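Local coordinates for protein aminotransferase (Streptomyces pactum, PDB 4ZM4) that belongs to the class-III aminotransferases, a pyridoxal-5'-phosphate-dependent family, and binds pyridoxal-5'-phosphate as a two-chain assembly, at residues B[67-79]-B[324-338]. The protein carries 1 engineered substitution. Sequence-based numbering, arbitrary orientation.
Sequences YGPHLFGYADREV and MLGKIRSLPDLYERL. With P3B ((3E,4R,5R)-4,5-dihydroxy-3-{[(Z)-{3-hydroxy-2-methyl-5-[(phosphonooxy)methyl]pyridin-4(1H)-ylidene}methyl]imino}cyclohex-1-ene-1-carboxylic acid), chain H.
Fully extended from chi1 177° onward, Lys327 reaches in a straight line across the Phe72 ring; Phe72 CG, anti to its carbonyl carbon (chi1 -56°), sends the ring alongside the lysine chain, the two running in opposite directions. Lys327 CE sits over the middle of one face, 3.5 Å from the Phe72 centroid and 2° off the normal, as a CH-pi contact, while Lys327 NZ, 3.9 Å from that centroid, adds a cation-pi interaction. Still over that face, the ammonium group joins a salt-bridge network: Asp76 OD1 accepts from Lys327 NZ through its syn lone pair at 2.8 Å, and Glu78 OE1, 2.7 Å from Lys327 NZ, is approached from above its carboxylate plane. The two carboxylates probably favour the protonated lysine and fix the end of its chain. Met324, bent at chi2, lays SD in the plane of the Phe72 ring at its edge, a Met-aromatic contact, and Leu334 CD2 comes within 3.6 Å of Phe72 CZ. Leu71 continues the apolar layer, its CD2 3.9 Å from Leu334 CD2 and its CD1 against Leu338 CD1. Tyr335 OH, close to Leu71, is hydrogen-bonded to Phe257 O. The contact thus packs the loop leading into helix 77-89, whose other end brings Tyr67 to the P3B pocket, against the junction of helices 315-329 and 334-355 in a class-III aminotransferase, of the fold type I of pyridoxal-5'-phosphate enzymes.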
loop_
_atom_site.group_PDB
_atom_site.type_symbol
_atom_site.label_atom_id
_atom_site.label_comp_id
_atom_site.label_asym_id
_atom_site.label_seq_id
_atom_site.Cartn_x
_atom_site.Cartn_y
_atom_site.Cartn_z
ATOM N N TYR B 67 -9.877 -12.706 1.971
ATOM C CA TYR B 67 -8.531 -13.157 1.638
ATOM C C TYR B 67 -7.490 -13.174 2.797
ATOM O O TYR B 67 -6.289 -13.002 2.549
ATOM C CB TYR B 67 -8.016 -12.391 0.403
ATOM C CG TYR B 67 -8.877 -12.536 -0.830
ATOM C CD1 TYR B 67 -8.705 -13.591 -1.717
ATOM C CD2 TYR B 67 -9.841 -11.605 -1.131
ATOM C CE1 TYR B 67 -9.468 -13.699 -2.877
ATOM C CE2 TYR B 67 -10.601 -11.702 -2.293
ATOM C CZ TYR B 67 -10.425 -12.750 -3.161
ATOM O OH TYR B 67 -11.217 -12.852 -4.299
ATOM N N GLY B 68 -7.929 -13.460 4.025
ATOM C CA GLY B 68 -7.003 -13.819 5.117
ATOM C C GLY B 68 -6.941 -13.023 6.423
ATOM O O GLY B 68 -6.477 -13.555 7.427
ATOM N N PRO B 69 -7.355 -11.751 6.424
ATOM C CA PRO B 69 -7.171 -10.923 7.645
ATOM C C PRO B 69 -8.079 -11.243 8.830
ATOM O O PRO B 69 -7.701 -10.954 9.958
ATOM C CB PRO B 69 -7.481 -9.488 7.185
ATOM C CG PRO B 69 -7.676 -9.547 5.723
ATOM C CD PRO B 69 -7.953 -10.978 5.330
ATOM N N HIS B 70 -9.225 -11.872 8.582
ATOM C CA HIS B 70 -10.302 -11.935 9.558
ATOM C C HIS B 70 -10.329 -13.246 10.291
ATOM O O HIS B 70 -11.133 -14.133 10.017
ATOM C CB HIS B 70 -11.618 -11.638 8.848
ATOM C CG HIS B 70 -11.621 -10.303 8.172
ATOM N ND1 HIS B 70 -11.568 -10.157 6.793
ATOM C CD2 HIS B 70 -11.610 -9.057 8.683
ATOM C CE1 HIS B 70 -11.524 -8.874 6.490
ATOM N NE2 HIS B 70 -11.559 -8.184 7.613
ATOM N N LEU B 71 -9.464 -13.347 11.273
ATOM C CA LEU B 71 -9.349 -14.529 12.102
ATOM C C LEU B 71 -10.583 -14.710 12.997
ATOM O O LEU B 71 -10.976 -15.846 13.330
ATOM C CB LEU B 71 -8.098 -14.412 12.937
ATOM C CG LEU B 71 -7.476 -15.681 13.457
ATOM C CD1 LEU B 71 -6.946 -16.527 12.325
ATOM C CD2 LEU B 71 -6.341 -15.339 14.421
ATOM N N PHE B 72 -11.190 -13.598 13.372
ATOM C CA PHE B 72 -12.364 -13.585 14.238
ATOM C C PHE B 72 -13.644 -13.183 13.500
ATOM O O PHE B 72 -14.654 -12.883 14.122
ATOM C CB PHE B 72 -12.127 -12.600 15.395
ATOM C CG PHE B 72 -10.882 -12.884 16.193
ATOM C CD1 PHE B 72 -10.821 -14.000 17.039
ATOM C CD2 PHE B 72 -9.765 -12.050 16.107
ATOM C CE1 PHE B 72 -9.681 -14.265 17.778
ATOM C CE2 PHE B 72 -8.622 -12.323 16.851
ATOM C CZ PHE B 72 -8.575 -13.427 17.686
ATOM N N GLY B 73 -13.603 -13.107 12.181
ATOM C CA GLY B 73 -14.778 -12.690 11.411
ATOM C C GLY B 73 -14.840 -11.221 11.162
ATOM O O GLY B 73 -13.999 -10.454 11.611
ATOM N N TYR B 74 -15.838 -10.822 10.387
ATOM C CA TYR B 74 -16.020 -9.455 9.969
ATOM C C TYR B 74 -16.563 -8.606 11.114
ATOM O O TYR B 74 -17.211 -9.137 12.025
ATOM C CB TYR B 74 -17.020 -9.392 8.832
ATOM C CG TYR B 74 -16.579 -9.985 7.510
ATOM C CD1 TYR B 74 -15.374 -9.635 6.931
ATOM C CD2 TYR B 74 -17.436 -10.825 6.784
ATOM C CE1 TYR B 74 -14.999 -10.174 5.716
ATOM C CE2 TYR B 74 -17.060 -11.346 5.559
ATOM C CZ TYR B 74 -15.844 -11.013 5.032
ATOM O OH TYR B 74 -15.480 -11.510 3.804
ATOM N N ALA B 75 -16.339 -7.293 11.057
ATOM C CA ALA B 75 -16.871 -6.353 12.080
ATOM C C ALA B 75 -16.529 -6.744 13.521
ATOM O O ALA B 75 -17.427 -6.809 14.392
ATOM C CB ALA B 75 -18.385 -6.199 11.932
ATOM N N ASP B 76 -15.247 -7.038 13.760
ATOM C CA ASP B 76 -14.766 -7.422 15.094
ATOM C C ASP B 76 -14.713 -6.156 15.930
ATOM O O ASP B 76 -13.843 -5.308 15.702
ATOM C CB ASP B 76 -13.378 -8.092 14.971
ATOM C CG ASP B 76 -12.891 -8.741 16.273
ATOM O OD1 ASP B 76 -11.736 -9.209 16.312
ATOM O OD2 ASP B 76 -13.631 -8.800 17.266
ATOM N N ARG B 77 -15.627 -6.018 16.891
ATOM C CA ARG B 77 -15.760 -4.781 17.667
ATOM C C ARG B 77 -14.545 -4.425 18.535
ATOM O O ARG B 77 -14.167 -3.254 18.636
ATOM C CB ARG B 77 -17.067 -4.774 18.479
ATOM C CG ARG B 77 -18.276 -4.407 17.608
ATOM C CD ARG B 77 -19.595 -4.208 18.374
ATOM N NE ARG B 77 -19.686 -2.880 19.007
ATOM C CZ ARG B 77 -19.924 -1.733 18.358
ATOM N NH1 ARG B 77 -20.067 -1.700 17.030
ATOM N NH2 ARG B 77 -19.996 -0.598 19.044
ATOM N N GLU B 78 -13.923 -5.426 19.135
ATOM C CA GLU B 78 -12.726 -5.220 19.933
ATOM C C GLU B 78 -11.623 -4.540 19.160
ATOM O O GLU B 78 -10.752 -3.917 19.754
ATOM C CB GLU B 78 -12.204 -6.547 20.487
ATOM C CG GLU B 78 -13.094 -7.160 21.547
ATOM C CD GLU B 78 -12.688 -8.573 21.876
ATOM O OE1 GLU B 78 -12.977 -9.471 21.049
ATOM O OE2 GLU B 78 -12.082 -8.799 22.951
ATOM N N VAL B 79 -11.654 -4.653 17.843
ATOM C CA VAL B 79 -10.674 -4.004 16.998
ATOM C C VAL B 79 -11.230 -2.742 16.318
ATOM O O VAL B 79 -10.513 -1.756 16.199
ATOM C CB VAL B 79 -10.116 -5.025 15.970
ATOM C CG1 VAL B 79 -9.145 -4.389 14.984
ATOM C CG2 VAL B 79 -9.440 -6.191 16.708
ATOM N N MET B 324 -5.238 -6.038 17.597
ATOM C CA MET B 324 -5.424 -7.370 17.026
ATOM C C MET B 324 -4.455 -8.326 17.645
ATOM O O MET B 324 -4.841 -9.410 18.087
ATOM C CB MET B 324 -5.245 -7.334 15.515
ATOM C CG MET B 324 -5.543 -8.641 14.811
ATOM S SD MET B 324 -7.240 -9.239 14.994
ATOM C CE MET B 324 -7.278 -10.497 13.703
ATOM N N LEU B 325 -3.185 -7.939 17.705
ATOM C CA LEU B 325 -2.185 -8.833 18.286
ATOM C C LEU B 325 -2.358 -8.919 19.818
ATOM O O LEU B 325 -2.098 -9.969 20.400
ATOM C CB LEU B 325 -0.776 -8.411 17.902
ATOM C CG LEU B 325 -0.385 -8.470 16.422
ATOM C CD1 LEU B 325 1.101 -8.230 16.215
ATOM C CD2 LEU B 325 -0.780 -9.798 15.806
ATOM N N GLY B 326 -2.815 -7.835 20.451
ATOM C CA GLY B 326 -3.196 -7.858 21.858
ATOM C C GLY B 326 -4.295 -8.842 22.144
ATOM O O GLY B 326 -4.174 -9.683 23.046
ATOM N N LYS B 327 -5.337 -8.805 21.324
ATOM C CA LYS B 327 -6.418 -9.801 21.417
ATOM C C LYS B 327 -5.943 -11.250 21.250
ATOM O O LYS B 327 -6.302 -12.116 22.064
ATOM C CB LYS B 327 -7.503 -9.529 20.384
ATOM C CG LYS B 327 -8.610 -10.553 20.363
ATOM C CD LYS B 327 -9.830 -10.038 19.629
ATOM C CE LYS B 327 -10.887 -11.111 19.520
ATOM N NZ LYS B 327 -12.037 -10.598 18.726
ATOM N N ILE B 328 -5.159 -11.511 20.204
ATOM C CA ILE B 328 -4.636 -12.872 19.947
ATOM C C ILE B 328 -3.769 -13.393 21.125
ATOM O O ILE B 328 -3.869 -14.551 21.551
ATOM C CB ILE B 328 -3.802 -12.909 18.659
ATOM C CG1 ILE B 328 -4.711 -12.759 17.439
ATOM C CG2 ILE B 328 -2.980 -14.199 18.567
ATOM C CD1 ILE B 328 -3.957 -12.557 16.135
ATOM N N ARG B 329 -2.931 -12.504 21.632
ATOM C CA ARG B 329 -2.052 -12.816 22.757
ATOM C C ARG B 329 -2.850 -13.199 24.000
ATOM O O ARG B 329 -2.437 -14.084 24.747
ATOM C CB ARG B 329 -1.177 -11.612 23.049
ATOM C CG ARG B 329 -0.150 -11.779 24.167
ATOM C CD ARG B 329 0.150 -10.327 24.547
ATOM N NE ARG B 329 1.372 -9.838 25.109
ATOM C CZ ARG B 329 1.527 -8.590 25.560
ATOM N NH1 ARG B 329 0.506 -7.747 25.598
ATOM N NH2 ARG B 329 2.721 -8.196 26.042
ATOM N N SER B 330 -4.000 -12.562 24.193
ATOM C CA SER B 330 -4.819 -12.798 25.377
ATOM C C SER B 330 -5.603 -14.102 25.309
ATOM O O SER B 330 -6.273 -14.468 26.252
ATOM C CB SER B 330 -5.775 -11.614 25.588
ATOM O OG SER B 330 -6.781 -11.585 24.594
ATOM N N LEU B 331 -5.503 -14.822 24.197
ATOM C CA LEU B 331 -6.295 -16.050 23.955
ATOM C C LEU B 331 -5.358 -17.220 23.710
ATOM O O LEU B 331 -5.102 -17.594 22.563
ATOM C CB LEU B 331 -7.214 -15.844 22.748
ATOM C CG LEU B 331 -8.268 -14.730 22.885
ATOM C CD1 LEU B 331 -9.023 -14.575 21.558
ATOM C CD2 LEU B 331 -9.257 -15.006 24.004
ATOM N N PRO B 332 -4.829 -17.798 24.795
ATOM C CA PRO B 332 -3.736 -18.754 24.638
ATOM C C PRO B 332 -4.159 -20.095 24.040
ATOM O O PRO B 332 -3.305 -20.815 23.521
ATOM C CB PRO B 332 -3.201 -18.925 26.073
ATOM C CG PRO B 332 -4.352 -18.588 26.947
ATOM C CD PRO B 332 -5.163 -17.551 26.214
ATOM N N ASP B 333 -5.446 -20.403 24.034
ATOM C CA ASP B 333 -5.935 -21.630 23.342
ATOM C C ASP B 333 -6.628 -21.370 21.981
ATOM O O ASP B 333 -7.275 -22.247 21.436
ATOM C CB ASP B 333 -6.860 -22.429 24.284
ATOM C CG ASP B 333 -6.147 -22.898 25.549
ATOM O OD1 ASP B 333 -4.968 -23.327 25.469
ATOM O OD2 ASP B 333 -6.739 -22.789 26.637
ATOM N N LEU B 334 -6.411 -20.196 21.396
ATOM C CA LEU B 334 -7.070 -19.802 20.133
ATOM C C LEU B 334 -6.775 -20.758 19.011
ATOM O O LEU B 334 -7.684 -21.257 18.342
ATOM C CB LEU B 334 -6.627 -18.388 19.731
ATOM C CG LEU B 334 -7.173 -17.825 18.417
ATOM C CD1 LEU B 334 -8.687 -17.781 18.391
ATOM C CD2 LEU B 334 -6.590 -16.433 18.190
ATOM N N TYR B 335 -5.487 -21.063 18.845
ATOM C CA TYR B 335 -5.037 -21.886 17.707
ATOM C C TYR B 335 -5.476 -23.336 17.848
ATOM O O TYR B 335 -5.651 -24.020 16.845
ATOM C CB TYR B 335 -3.527 -21.688 17.458
ATOM C CG TYR B 335 -3.284 -20.257 17.030
ATOM C CD1 TYR B 335 -3.403 -19.884 15.691
ATOM C CD2 TYR B 335 -3.062 -19.259 17.966
ATOM C CE1 TYR B 335 -3.213 -18.570 15.281
ATOM C CE2 TYR B 335 -2.884 -17.941 17.582
ATOM C CZ TYR B 335 -2.957 -17.597 16.225
ATOM O OH TYR B 335 -2.765 -16.280 15.828
ATOM N N GLU B 336 -5.724 -23.784 19.082
ATOM C CA GLU B 336 -6.326 -25.104 19.314
ATOM C C GLU B 336 -7.804 -25.143 18.893
ATOM O O GLU B 336 -8.250 -26.127 18.295
ATOM C CB GLU B 336 -6.201 -25.516 20.775
ATOM C CG GLU B 336 -4.915 -26.263 21.071
ATOM C CD GLU B 336 -4.518 -26.266 22.554
ATOM O OE1 GLU B 336 -5.395 -26.322 23.451
ATOM O OE2 GLU B 336 -3.294 -26.218 22.822
ATOM N N ARG B 337 -8.556 -24.095 19.214
ATOM C CA ARG B 337 -9.944 -24.009 18.800
ATOM C C ARG B 337 -10.077 -23.813 17.281
ATOM O O ARG B 337 -10.969 -24.385 16.668
ATOM C CB ARG B 337 -10.651 -22.860 19.519
ATOM C CG ARG B 337 -11.254 -23.254 20.857
ATOM C CD ARG B 337 -11.358 -22.124 21.888
ATOM N NE ARG B 337 -11.455 -20.764 21.351
ATOM C CZ ARG B 337 -10.846 -19.698 21.875
ATOM N NH1 ARG B 337 -10.050 -19.801 22.921
ATOM N NH2 ARG B 337 -11.012 -18.508 21.307
ATOM N N LEU B 338 -9.205 -22.996 16.689
ATOM C CA LEU B 338 -9.195 -22.819 15.225
ATOM C C LEU B 338 -8.946 -24.145 14.554
ATOM O O LEU B 338 -9.523 -24.428 13.521
ATOM C CB LEU B 338 -8.138 -21.780 14.789
ATOM C CG LEU B 338 -8.432 -20.331 15.219
ATOM C CD1 LEU B 338 -7.210 -19.450 15.041
ATOM C CD2 LEU B 338 -9.609 -19.738 14.465
HETATM O OAH P3B H . -0.147 -6.492 -1.971
HETATM P PBA P3B H . -1.011 -7.283 -0.903
HETATM O OAI P3B H . -2.232 -7.691 -1.670
HETATM O OAC P3B H . -1.400 -6.451 0.308
HETATM O OAQ P3B H . -0.023 -8.594 -0.581
HETATM C CAM P3B H . 0.746 -9.279 -1.623
HETATM C CAV P3B H . 0.936 -10.568 -1.190
HETATM C CAL P3B H . 2.185 -10.885 -0.677
HETATM N NAP P3B H . 2.390 -12.169 -0.189
HETATM C CAU P3B H . 1.381 -13.105 -0.195
HETATM C CAA P3B H . 1.598 -14.379 0.258
HETATM C CAW P3B H . 0.200 -12.811 -0.718
HETATM O OAE P3B H . -0.747 -13.776 -0.696
HETATM C CAX P3B H . -0.104 -11.539 -1.205
HETATM C CAJ P3B H . -1.397 -11.258 -1.772
HETATM N NAO P3B H . -2.319 -12.254 -2.001
HETATM C CAT P3B H . -3.505 -12.021 -2.647
HETATM C CAK P3B H . -3.869 -10.817 -3.312
HETATM C CAS P3B H . -5.049 -10.643 -4.027
HETATM C CAR P3B H . -5.392 -9.413 -4.619
HETATM O OAD P3B H . -6.490 -9.223 -5.166
HETATM O OAB P3B H . -4.615 -8.494 -4.702
HETATM C CAN P3B H . -6.046 -11.535 -3.951
HETATM C CAY P3B H . -5.838 -12.828 -3.147
HETATM O OAF P3B H . -6.467 -13.817 -3.985
HETATM C CAZ P3B H . -4.344 -13.184 -2.766
HETATM O OAG P3B H . -4.152 -14.139 -1.659
#